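Local coordinates for Pap fimbrial major pilin protein (Escherichia coli, PDB 2UY6) that polymerizes into the thick, right-handed helical rod of the pilus, a surface filament that enables the bacterium to colonize the epithelium of specific host organs, at residues 33-38 with 47-52; 42-47 with 137-142; 54-59 with 131-136; 79-84 with 112-117. The protein carries 2 engineered substitutions. All blocks are in the same frame, centred on the assembly; numbering follows the deposited sequence.

Contact 1: residues 33-38 with 47-52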
# COMPACT_ATOMS: atom_id res chain seq x y z
N ILE B 33 6.21 3.32 -26.22
CA ILE B 33 5.44 2.93 -27.38
C ILE B 33 6.17 3.59 -28.54
O ILE B 33 6.56 4.76 -28.47
CB ILE B 33 3.97 3.39 -27.33
CG1 ILE B 33 3.89 4.89 -27.05
CG2 ILE B 33 3.21 2.57 -26.31
CD1 ILE B 33 2.48 5.43 -27.14
N ASP B 34 6.37 2.82 -29.61
CA ASP B 34 7.08 3.27 -30.79
C ASP B 34 6.09 3.72 -31.85
O ASP B 34 5.14 3.00 -32.17
CB ASP B 34 7.94 2.10 -31.27
CG ASP B 34 8.64 2.38 -32.57
OD1 ASP B 34 9.19 3.49 -32.75
OD2 ASP B 34 8.66 1.46 -33.41
N PHE B 35 6.28 4.92 -32.40
CA PHE B 35 5.37 5.40 -33.43
C PHE B 35 5.84 5.00 -34.82
O PHE B 35 5.20 5.31 -35.81
CB PHE B 35 5.25 6.92 -33.38
CG PHE B 35 4.66 7.43 -32.10
CD1 PHE B 35 5.47 7.69 -31.00
CD2 PHE B 35 3.29 7.64 -31.99
CE1 PHE B 35 4.91 8.15 -29.80
CE2 PHE B 35 2.73 8.10 -30.80
CZ PHE B 35 3.54 8.36 -29.70
N GLY B 36 6.97 4.28 -34.88
CA GLY B 36 7.50 3.85 -36.16
C GLY B 36 7.97 5.05 -36.96
O GLY B 36 8.17 6.13 -36.40
N GLN B 37 8.13 4.87 -38.26
CA GLN B 37 8.56 5.99 -39.10
C GLN B 37 7.37 6.81 -39.58
O GLN B 37 6.28 6.28 -39.77
CB GLN B 37 9.37 5.47 -40.29
CG GLN B 37 10.68 4.80 -39.88
CD GLN B 37 11.40 5.55 -38.76
OE1 GLN B 37 11.81 6.71 -38.92
NE2 GLN B 37 11.56 4.88 -37.61
N LEU B 38 7.58 8.10 -39.75
CA LEU B 38 6.53 9.00 -40.19
C LEU B 38 7.03 9.96 -41.27
O LEU B 38 8.19 10.37 -41.25
CB LEU B 38 6.00 9.81 -39.01
CG LEU B 38 5.32 9.03 -37.89
CD1 LEU B 38 5.07 9.99 -36.73
CD2 LEU B 38 4.02 8.41 -38.37
N GLY B 47 -1.29 16.10 -41.59
CA GLY B 47 -1.63 14.71 -41.36
C GLY B 47 -1.19 14.34 -39.96
O GLY B 47 -0.30 15.00 -39.39
N VAL B 48 -1.79 13.30 -39.40
CA VAL B 48 -1.47 12.84 -38.06
C VAL B 48 -1.07 11.37 -38.09
O VAL B 48 -1.43 10.64 -39.01
CB VAL B 48 -2.70 13.01 -37.14
CG1 VAL B 48 -2.54 12.16 -35.88
CG2 VAL B 48 -2.86 14.48 -36.77
N SER B 49 -0.31 10.93 -37.09
CA SER B 49 0.10 9.53 -37.04
C SER B 49 -1.09 8.66 -36.63
O SER B 49 -2.10 9.16 -36.13
CB SER B 49 1.22 9.35 -36.02
OG SER B 49 0.72 9.45 -34.70
N LYS B 50 -0.98 7.36 -36.85
CA LYS B 50 -2.06 6.48 -36.44
C LYS B 50 -2.12 6.52 -34.93
O LYS B 50 -1.09 6.52 -34.26
CB LYS B 50 -1.81 5.03 -36.86
CG LYS B 50 -2.84 4.05 -36.32
CD LYS B 50 -2.59 2.64 -36.84
CE LYS B 50 -3.80 1.74 -36.58
NZ LYS B 50 -3.68 0.41 -37.27
N PRO B 51 -3.33 6.61 -34.36
CA PRO B 51 -3.35 6.64 -32.89
C PRO B 51 -2.87 5.30 -32.33
O PRO B 51 -3.40 4.24 -32.67
CB PRO B 51 -4.81 6.98 -32.56
CG PRO B 51 -5.56 6.76 -33.86
CD PRO B 51 -4.59 7.11 -34.93
N MET B 52 -1.84 5.36 -31.48
CA MET B 52 -1.24 4.18 -30.87
C MET B 52 -1.82 3.87 -29.51
O MET B 52 -2.13 4.77 -28.72
CB MET B 52 0.27 4.38 -30.71
CG MET B 52 0.99 4.70 -31.99
SD MET B 52 0.80 3.40 -33.19
CE MET B 52 0.76 4.35 -34.70
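Phe35 and Met52 make the main side-chain contact between residues 33-38 and 47-52. The ring presents its CD2/CE2 side to the methionine chain: CD2 of Phe35 lies 3.7 Å from CG of Met52, and CE2 of Phe35 is 4.0 Å from the same CG. The approach is oblique. Met52 is suited to it because its CG stands beside the backbone N (chi1 -56°) and the chain bends again at the next torsion. This turns SD toward the backbone of the other segment, 4.5 Å from O of Asp34. On one flank CD1 of Ile33 reaches CB of Met52 at 4.3 Å, the looser end of the apolar patch. Further along, both methyls of Leu38 close on one carbon: CD2 of Leu38 is 3.8 Å and CD1 of Leu38 4.0 Å from CB of Ser49. The hydroxyl of Ser49 is engaged elsewhere, accepting from the backbone N of Val137.

No hydrogen bond joins the two segments, and the 248 Å² they bury rests on these van der Waals contacts. The touching parts, 33-38 and 49-52, run nearly antiparallel, 164° apart end to end. The bend that follows strand 33-34 is fixed locally: OD1 of Asp34 accepts from N of Gly36 at 3.2 Å, met from well above the carboxylate plane, which makes an Asx turn. Ile33 and Asp34 also pair antiparallel with a strand of a chain of another protein, an arrangement in keeping with the incomplete immunoglobulin-like fold of pilins, in which a partner supplies the missing strand.

Contact 2: residues 42-47 with 137-142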
# COMPACT_ATOMS: atom_id res chain seq x y z
N PHE B 42 3.94 14.54 -44.77
CA PHE B 42 2.58 14.21 -44.33
C PHE B 42 2.22 14.97 -43.05
O PHE B 42 1.19 15.66 -43.00
CB PHE B 42 2.46 12.70 -44.09
CG PHE B 42 1.05 12.24 -43.84
CD1 PHE B 42 0.09 12.28 -44.86
CD2 PHE B 42 0.66 11.77 -42.59
CE1 PHE B 42 -1.21 11.87 -44.63
CE2 PHE B 42 -0.64 11.36 -42.35
CZ PHE B 42 -1.58 11.41 -43.37
N LEU B 43 3.06 14.85 -42.03
CA LEU B 43 2.81 15.56 -40.78
C LEU B 43 2.81 17.06 -41.03
O LEU B 43 2.01 17.80 -40.44
CB LEU B 43 3.88 15.23 -39.73
CG LEU B 43 3.75 13.98 -38.85
CD1 LEU B 43 2.30 13.81 -38.40
CD2 LEU B 43 4.20 12.76 -39.62
N GLU B 44 3.71 17.52 -41.90
CA GLU B 44 3.80 18.95 -42.20
C GLU B 44 2.52 19.47 -42.85
O GLU B 44 2.09 20.59 -42.58
CB GLU B 44 5.00 19.23 -43.12
CG GLU B 44 5.15 20.70 -43.56
CD GLU B 44 5.25 21.68 -42.39
OE1 GLU B 44 6.02 21.41 -41.44
OE2 GLU B 44 4.58 22.74 -42.43
N ALA B 45 1.91 18.64 -43.69
CA ALA B 45 0.69 19.02 -44.39
C ALA B 45 -0.56 19.01 -43.50
O ALA B 45 -1.63 19.44 -43.93
CB ALA B 45 0.48 18.12 -45.59
N GLY B 46 -0.44 18.50 -42.28
CA GLY B 46 -1.60 18.47 -41.41
C GLY B 46 -2.07 17.06 -41.13
O GLY B 46 -3.13 16.85 -40.54
N GLY B 47 -1.29 16.10 -41.59
CA GLY B 47 -1.63 14.71 -41.36
C GLY B 47 -1.19 14.34 -39.96
O GLY B 47 -0.30 15.00 -39.39
N VAL B 137 1.05 11.46 -32.97
CA VAL B 137 2.11 12.43 -33.18
C VAL B 137 1.65 13.40 -34.27
O VAL B 137 1.04 12.99 -35.26
CB VAL B 137 3.41 11.74 -33.64
CG1 VAL B 137 4.48 12.78 -33.95
CG2 VAL B 137 3.89 10.78 -32.56
N LYS B 138 1.92 14.69 -34.09
CA LYS B 138 1.53 15.67 -35.09
C LYS B 138 2.41 16.91 -35.02
O LYS B 138 3.18 17.08 -34.08
CB LYS B 138 0.06 16.06 -34.93
CG LYS B 138 -0.24 16.99 -33.77
CD LYS B 138 -1.73 17.20 -33.66
CE LYS B 138 -2.05 18.41 -32.81
NZ LYS B 138 -1.53 19.64 -33.45
N LYS B 139 2.29 17.77 -36.03
CA LYS B 139 3.07 19.00 -36.07
C LYS B 139 2.62 19.82 -34.87
O LYS B 139 1.44 19.84 -34.53
CB LYS B 139 2.81 19.77 -37.36
CG LYS B 139 3.68 21.01 -37.51
CD LYS B 139 3.53 21.67 -38.88
CE LYS B 139 2.14 22.22 -39.09
NZ LYS B 139 2.01 22.87 -40.43
N SER B 140 3.58 20.47 -34.23
CA SER B 140 3.32 21.31 -33.07
C SER B 140 2.39 22.45 -33.41
O SER B 140 2.36 22.90 -34.55
CB SER B 140 4.63 21.88 -32.54
OG SER B 140 4.39 22.90 -31.60
N SER B 141 1.62 22.91 -32.44
CA SER B 141 0.70 24.03 -32.67
C SER B 141 1.43 25.36 -32.43
O SER B 141 0.82 26.43 -32.44
CB SER B 141 -0.52 23.94 -31.75
OG SER B 141 -1.41 22.92 -32.18
N ALA B 142 2.74 25.27 -32.20
CA ALA B 142 3.55 26.47 -31.97
C ALA B 142 3.56 27.30 -33.26
O ALA B 142 3.75 26.77 -34.36
CB ALA B 142 4.97 26.08 -31.58
O HOH W 1 0.24 17.32 -38.34
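The last turn of the helix at 42-45 comes alongside the end of strand 137-139, with CA of Leu43 5.8 Å from CA of Lys138. The helix ends in a Schellman motif: Gly46 has positive phi, and the backbone N atoms of Gly46 and Gly47 bond back to the carbonyls of Leu43 and Phe42.

Lys139 is the side chain that bridges the two elements. Its chain bends at chi3 (66°) so that the ammonium group turns back to the helix end, where NZ of Lys139 donates to two oxygens of one residue. The bond to the backbone O of Glu44, at 3.1 Å, lies in the carbonyl plane. The second, a salt bridge of 3.3 Å from NZ of Lys139 to OE2 of Glu44, meets the carboxylate from above, 60° out of its plane. The aliphatic part of the lysine joins in, CD of Lys139 lying 3.6 Å from OE1 of Glu44. That second oxygen is held in turn by the backbone N of Val147, which helps to position the carboxylate. A positive group beside carbonyls at the C-terminal end of a helix is probably favourable to the helix dipole.

CD1 of Leu43 rests on the strand backbone, 3.5 Å from O of Val137 and close to CA of Lys138, while its other methyl, CD2, packs on Leu38.

A water completes the junction. It donates to O of Leu43 at 2.8 Å and to O of Gly47 at 2.6 Å, and accepts from N of Lys139 at 3.1 Å.

Contact 3: residues 54-59 with 131-136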
# COMPACT_ATOMS: atom_id res chain seq x y z
N LEU B 54 -1.84 3.21 -25.87
CA LEU B 54 -0.97 3.47 -24.75
C LEU B 54 -1.70 2.83 -23.57
O LEU B 54 -2.57 3.45 -22.95
CB LEU B 54 -0.82 4.98 -24.53
CG LEU B 54 0.45 5.42 -23.80
CD1 LEU B 54 0.43 6.92 -23.60
CD2 LEU B 54 0.54 4.74 -22.47
N ASP B 55 -1.40 1.57 -23.28
CA ASP B 55 -2.05 0.87 -22.18
C ASP B 55 -1.17 0.75 -20.94
O ASP B 55 -0.00 0.36 -21.01
CB ASP B 55 -2.51 -0.52 -22.63
CG ASP B 55 -3.58 -0.44 -23.70
OD1 ASP B 55 -4.52 0.36 -23.55
OD2 ASP B 55 -3.49 -1.19 -24.68
N ILE B 56 -1.74 1.10 -19.80
CA ILE B 56 -1.03 1.05 -18.53
C ILE B 56 -1.70 0.05 -17.60
O ILE B 56 -2.85 0.23 -17.20
CB ILE B 56 -1.03 2.44 -17.84
CG1 ILE B 56 -0.40 3.47 -18.77
CG2 ILE B 56 -0.24 2.38 -16.55
CD1 ILE B 56 -0.52 4.90 -18.25
N GLU B 57 -0.98 -1.03 -17.27
CA GLU B 57 -1.52 -2.05 -16.39
C GLU B 57 -1.24 -1.72 -14.92
O GLU B 57 -0.09 -1.53 -14.52
CB GLU B 57 -0.95 -3.42 -16.75
CG GLU B 57 -1.20 -4.50 -15.68
CD GLU B 57 -1.06 -5.93 -16.19
OE1 GLU B 57 -0.11 -6.22 -16.95
OE2 GLU B 57 -1.91 -6.77 -15.83
N LEU B 58 -2.31 -1.63 -14.14
CA LEU B 58 -2.23 -1.35 -12.70
C LEU B 58 -2.09 -2.68 -11.97
O LEU B 58 -3.00 -3.50 -12.01
CB LEU B 58 -3.49 -0.63 -12.22
CG LEU B 58 -3.74 0.70 -12.93
CD1 LEU B 58 -5.05 1.34 -12.48
CD2 LEU B 58 -2.58 1.62 -12.65
N VAL B 59 -0.96 -2.90 -11.31
CA VAL B 59 -0.73 -4.15 -10.59
C VAL B 59 -0.38 -3.96 -9.11
O VAL B 59 -0.15 -2.84 -8.65
CB VAL B 59 0.38 -4.98 -11.25
CG1 VAL B 59 -0.01 -5.31 -12.68
CG2 VAL B 59 1.71 -4.22 -11.23
N LEU B 131 -5.60 0.70 -17.91
CA LEU B 131 -6.18 1.97 -18.30
C LEU B 131 -5.80 2.10 -19.77
O LEU B 131 -4.64 1.87 -20.14
CB LEU B 131 -5.58 3.11 -17.48
CG LEU B 131 -5.83 3.06 -15.97
CD1 LEU B 131 -4.82 3.92 -15.23
CD2 LEU B 131 -7.25 3.51 -15.68
N HIS B 132 -6.77 2.43 -20.62
CA HIS B 132 -6.53 2.54 -22.06
C HIS B 132 -6.50 3.98 -22.56
O HIS B 132 -7.40 4.77 -22.26
CB HIS B 132 -7.61 1.78 -22.84
CG HIS B 132 -7.79 0.35 -22.40
ND1 HIS B 132 -6.91 -0.65 -22.72
CD2 HIS B 132 -8.79 -0.24 -21.70
CE1 HIS B 132 -7.35 -1.80 -22.24
NE2 HIS B 132 -8.49 -1.58 -21.62
N TYR B 133 -5.46 4.31 -23.32
CA TYR B 133 -5.30 5.63 -23.92
C TYR B 133 -4.78 5.43 -25.34
O TYR B 133 -4.37 4.32 -25.72
CB TYR B 133 -4.26 6.48 -23.18
CG TYR B 133 -4.55 6.81 -21.73
CD1 TYR B 133 -4.17 5.94 -20.70
CD2 TYR B 133 -5.20 7.99 -21.39
CE1 TYR B 133 -4.43 6.26 -19.36
CE2 TYR B 133 -5.47 8.31 -20.06
CZ TYR B 133 -5.08 7.44 -19.06
OH TYR B 133 -5.37 7.77 -17.76
N THR B 134 -4.80 6.49 -26.14
CA THR B 134 -4.25 6.43 -27.49
C THR B 134 -3.40 7.67 -27.65
O THR B 134 -3.71 8.72 -27.09
CB THR B 134 -5.34 6.41 -28.58
OG1 THR B 134 -6.41 7.28 -28.20
CG2 THR B 134 -5.85 5.01 -28.81
N ALA B 135 -2.31 7.54 -28.39
CA ALA B 135 -1.43 8.67 -28.58
C ALA B 135 -1.13 8.86 -30.05
O ALA B 135 -0.89 7.90 -30.79
CB ALA B 135 -0.14 8.45 -27.80
N VAL B 136 -1.14 10.12 -30.48
CA VAL B 136 -0.86 10.48 -31.87
C VAL B 136 0.23 11.54 -31.94
O VAL B 136 0.33 12.41 -31.07
CB VAL B 136 -2.12 11.05 -32.57
CG1 VAL B 136 -3.16 9.96 -32.78
CG2 VAL B 136 -2.70 12.18 -31.74
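Strands 54-59 and 131-136 run antiparallel, their segment axes 4.8 Å apart at the nearest point and their directions 155° apart. They are neighbours in the larger sheet of the immunoglobulin-like pilin fold. Leu54-Tyr133 and Ile56-Leu131 are hydrogen-bonded pairs, with the non-hydrogen-bonded pair Asp55-His132 between them. Around Ile56 the pairing is nearly straight in both directions: N of Ile56 to O of Leu131 is 3.0 Å, and N of Leu131 to O of Ile56 is 2.9 Å. The other pair is uneven. N of Leu54 reaches O of Tyr133 at 2.8 Å, whereas the return bond from N of Tyr133 to O of Leu54 is bent and weak.

Leu54, Ile56, Leu131 and Tyr133 project onto one face and are buried. There CD1 of Ile56 comes obliquely to the tyrosine ring, 4.3 Å from CE1 of Tyr133. Leu58 turns its end back toward the partner strand, so that CD1 of Leu58 meets CD1 of Leu131 at 3.8 Å. Beyond them, the ring of Tyr133 packs edge-to-face with Phe81.

Asp55 and His132 stand on the other, partly exposed face. Each carries CG beside its own backbone N (chi1 -65° in Asp55), which brings OD1 and ND1 together. The imidazole is gripped at both nitrogens by carboxylates, since NE2 bonds to OE1 of Glu128. Such a setting would be expected to favour the protonated histidine. The carboxylate of Asp55 and the ring are almost perpendicular. ND1 of His132 donates to OD1 of Asp55 at 2.7 Å, the oxygen lying near the ring plane while the donor comes from above the carboxylate plane.

Contact 4: residues 79-84 with 112-117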
# COMPACT_ATOMS: atom_id res chain seq x y z
N LEU B 79 -5.28 11.22 -10.37
CA LEU B 79 -4.44 10.77 -11.46
C LEU B 79 -4.12 11.93 -12.40
O LEU B 79 -5.00 12.73 -12.73
CB LEU B 79 -5.17 9.65 -12.20
CG LEU B 79 -4.51 8.97 -13.39
CD1 LEU B 79 -5.28 7.70 -13.71
CD2 LEU B 79 -4.49 9.91 -14.58
N ALA B 80 -2.86 12.05 -12.82
CA ALA B 80 -2.48 13.15 -13.71
C ALA B 80 -1.19 12.91 -14.49
O ALA B 80 -0.29 12.19 -14.05
CB ALA B 80 -2.37 14.45 -12.91
N PHE B 81 -1.12 13.51 -15.67
CA PHE B 81 0.07 13.38 -16.50
C PHE B 81 0.85 14.68 -16.44
O PHE B 81 0.27 15.77 -16.34
CB PHE B 81 -0.29 13.09 -17.95
CG PHE B 81 -0.80 11.70 -18.19
CD1 PHE B 81 -2.12 11.36 -17.91
CD2 PHE B 81 0.04 10.73 -18.72
CE1 PHE B 81 -2.60 10.08 -18.16
CE2 PHE B 81 -0.43 9.44 -18.98
CZ PHE B 81 -1.75 9.11 -18.70
N THR B 82 2.17 14.58 -16.51
CA THR B 82 3.01 15.76 -16.48
C THR B 82 4.19 15.63 -17.42
O THR B 82 4.82 14.58 -17.51
CB THR B 82 3.50 16.05 -15.04
OG1 THR B 82 2.53 16.87 -14.38
CG2 THR B 82 4.85 16.75 -15.05
N GLY B 83 4.47 16.72 -18.12
CA GLY B 83 5.58 16.77 -19.05
C GLY B 83 5.60 18.14 -19.70
O GLY B 83 4.62 18.88 -19.60
N PRO B 84 6.71 18.52 -20.34
CA PRO B 84 6.82 19.83 -21.00
C PRO B 84 5.75 19.96 -22.07
O PRO B 84 5.51 19.02 -22.84
CB PRO B 84 8.22 19.81 -21.59
CG PRO B 84 8.40 18.35 -21.90
CD PRO B 84 7.89 17.70 -20.64
N VAL B 112 -5.87 14.28 -22.63
CA VAL B 112 -5.07 14.42 -21.43
C VAL B 112 -4.36 15.77 -21.51
O VAL B 112 -4.08 16.26 -22.61
CB VAL B 112 -4.01 13.30 -21.33
CG1 VAL B 112 -2.97 13.65 -20.28
CG2 VAL B 112 -4.69 11.99 -20.98
N VAL B 113 -4.09 16.38 -20.37
CA VAL B 113 -3.37 17.64 -20.33
C VAL B 113 -2.12 17.37 -19.49
O VAL B 113 -2.17 16.57 -18.55
CB VAL B 113 -4.21 18.76 -19.69
CG1 VAL B 113 -5.27 19.22 -20.67
CG2 VAL B 113 -4.87 18.26 -18.42
N PHE B 114 -1.02 18.02 -19.82
CA PHE B 114 0.23 17.80 -19.09
C PHE B 114 0.72 18.99 -18.28
O PHE B 114 1.85 18.97 -17.79
CB PHE B 114 1.34 17.39 -20.06
CG PHE B 114 0.98 16.24 -20.94
CD1 PHE B 114 0.24 16.44 -22.09
CD2 PHE B 114 1.39 14.95 -20.62
CE1 PHE B 114 -0.10 15.37 -22.92
CE2 PHE B 114 1.06 13.87 -21.44
CZ PHE B 114 0.32 14.08 -22.59
N ASP B 115 -0.09 20.03 -18.15
CA ASP B 115 0.31 21.20 -17.38
C ASP B 115 0.11 20.91 -15.90
O ASP B 115 0.20 21.80 -15.06
CB ASP B 115 -0.51 22.42 -17.78
CG ASP B 115 -2.00 22.21 -17.58
OD1 ASP B 115 -2.77 23.18 -17.75
OD2 ASP B 115 -2.42 21.07 -17.26
N GLY B 116 -0.16 19.65 -15.59
CA GLY B 116 -0.39 19.29 -14.21
C GLY B 116 -1.83 19.64 -13.86
O GLY B 116 -2.09 20.47 -12.99
N SER B 117 -2.76 19.04 -14.59
CA SER B 117 -4.18 19.23 -14.33
C SER B 117 -4.72 17.83 -14.13
O SER B 117 -4.24 16.87 -14.74
CB SER B 117 -4.87 19.93 -15.51
OG SER B 117 -4.56 21.32 -15.53
O HOH W 2 -3.18 15.23 -16.63
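Phe81 and Phe114 both carry CG beside the backbone N, with chi1 of -73° and -52°, and these torsions place the two rings. That of Phe114 is brought obliquely to its neighbour, CD2 of Phe114 lying 3.7 Å from CB of Phe81, while the ring of Phe81 is turned to Val112. The CG1 branch of Val112, opposite the backbone N, lies 3.4 Å from CD1 of Phe81, the two side chains crossing at about a right angle. The second branch follows the same ring outward, CG2 of Val112 being 4.0 Å from CE1 of Phe81. That CG1 methyl also sits over one face of the Phe114 ring, offset toward its rim, and thus serves both aromatics. Phe81 carries on into the core, where its ring meets that of Phe158.

The backbones approach closely, yet they do not pair as a regular sheet. The one direct hydrogen bond, from N of Gly83 to O of Phe114, is weak at 3.5 Å. Nearby, CA of Phe114 makes a CH···O contact with O of Phe81 at 3.4 Å, with an angle of 156° at the hydrogen. At the other end CB of Ala80 meets O of Ser117, just past the corner at Gly116, at 3.6 Å. Between the two segments a water accepts from N of Phe81 at 2.9 Å and lies within bonding distance of the carbonyls of Val113 and Ser117.

The junction thus probably rests mainly on the packing of Phe81, Val112 and Phe114, since the one direct hydrogen bond is weak and a water takes the N-H of Phe81.

In the fold
Strand 130-139 runs through or beside the whole set. Contacts 2 and 3 use its successive parts, their centres 23 Å apart. Contact 1 joins both: the segment 47-52 is tied to that strand at Ser49, through Val137 of contact 2, and at Met52, whose N lies 2.8 Å from O of Ala135 in contact 3. Contact 4 leans on contact 3 through the core, CE2 of Tyr133 being 3.9 Å from CG2 of Val112, but stays about 10 Å from contacts 1 and 2 at the nearest atoms. A chain of another protein reaches contact 1, and one also packs on Leu54 of contact 3, which places both beside an intermolecular interface.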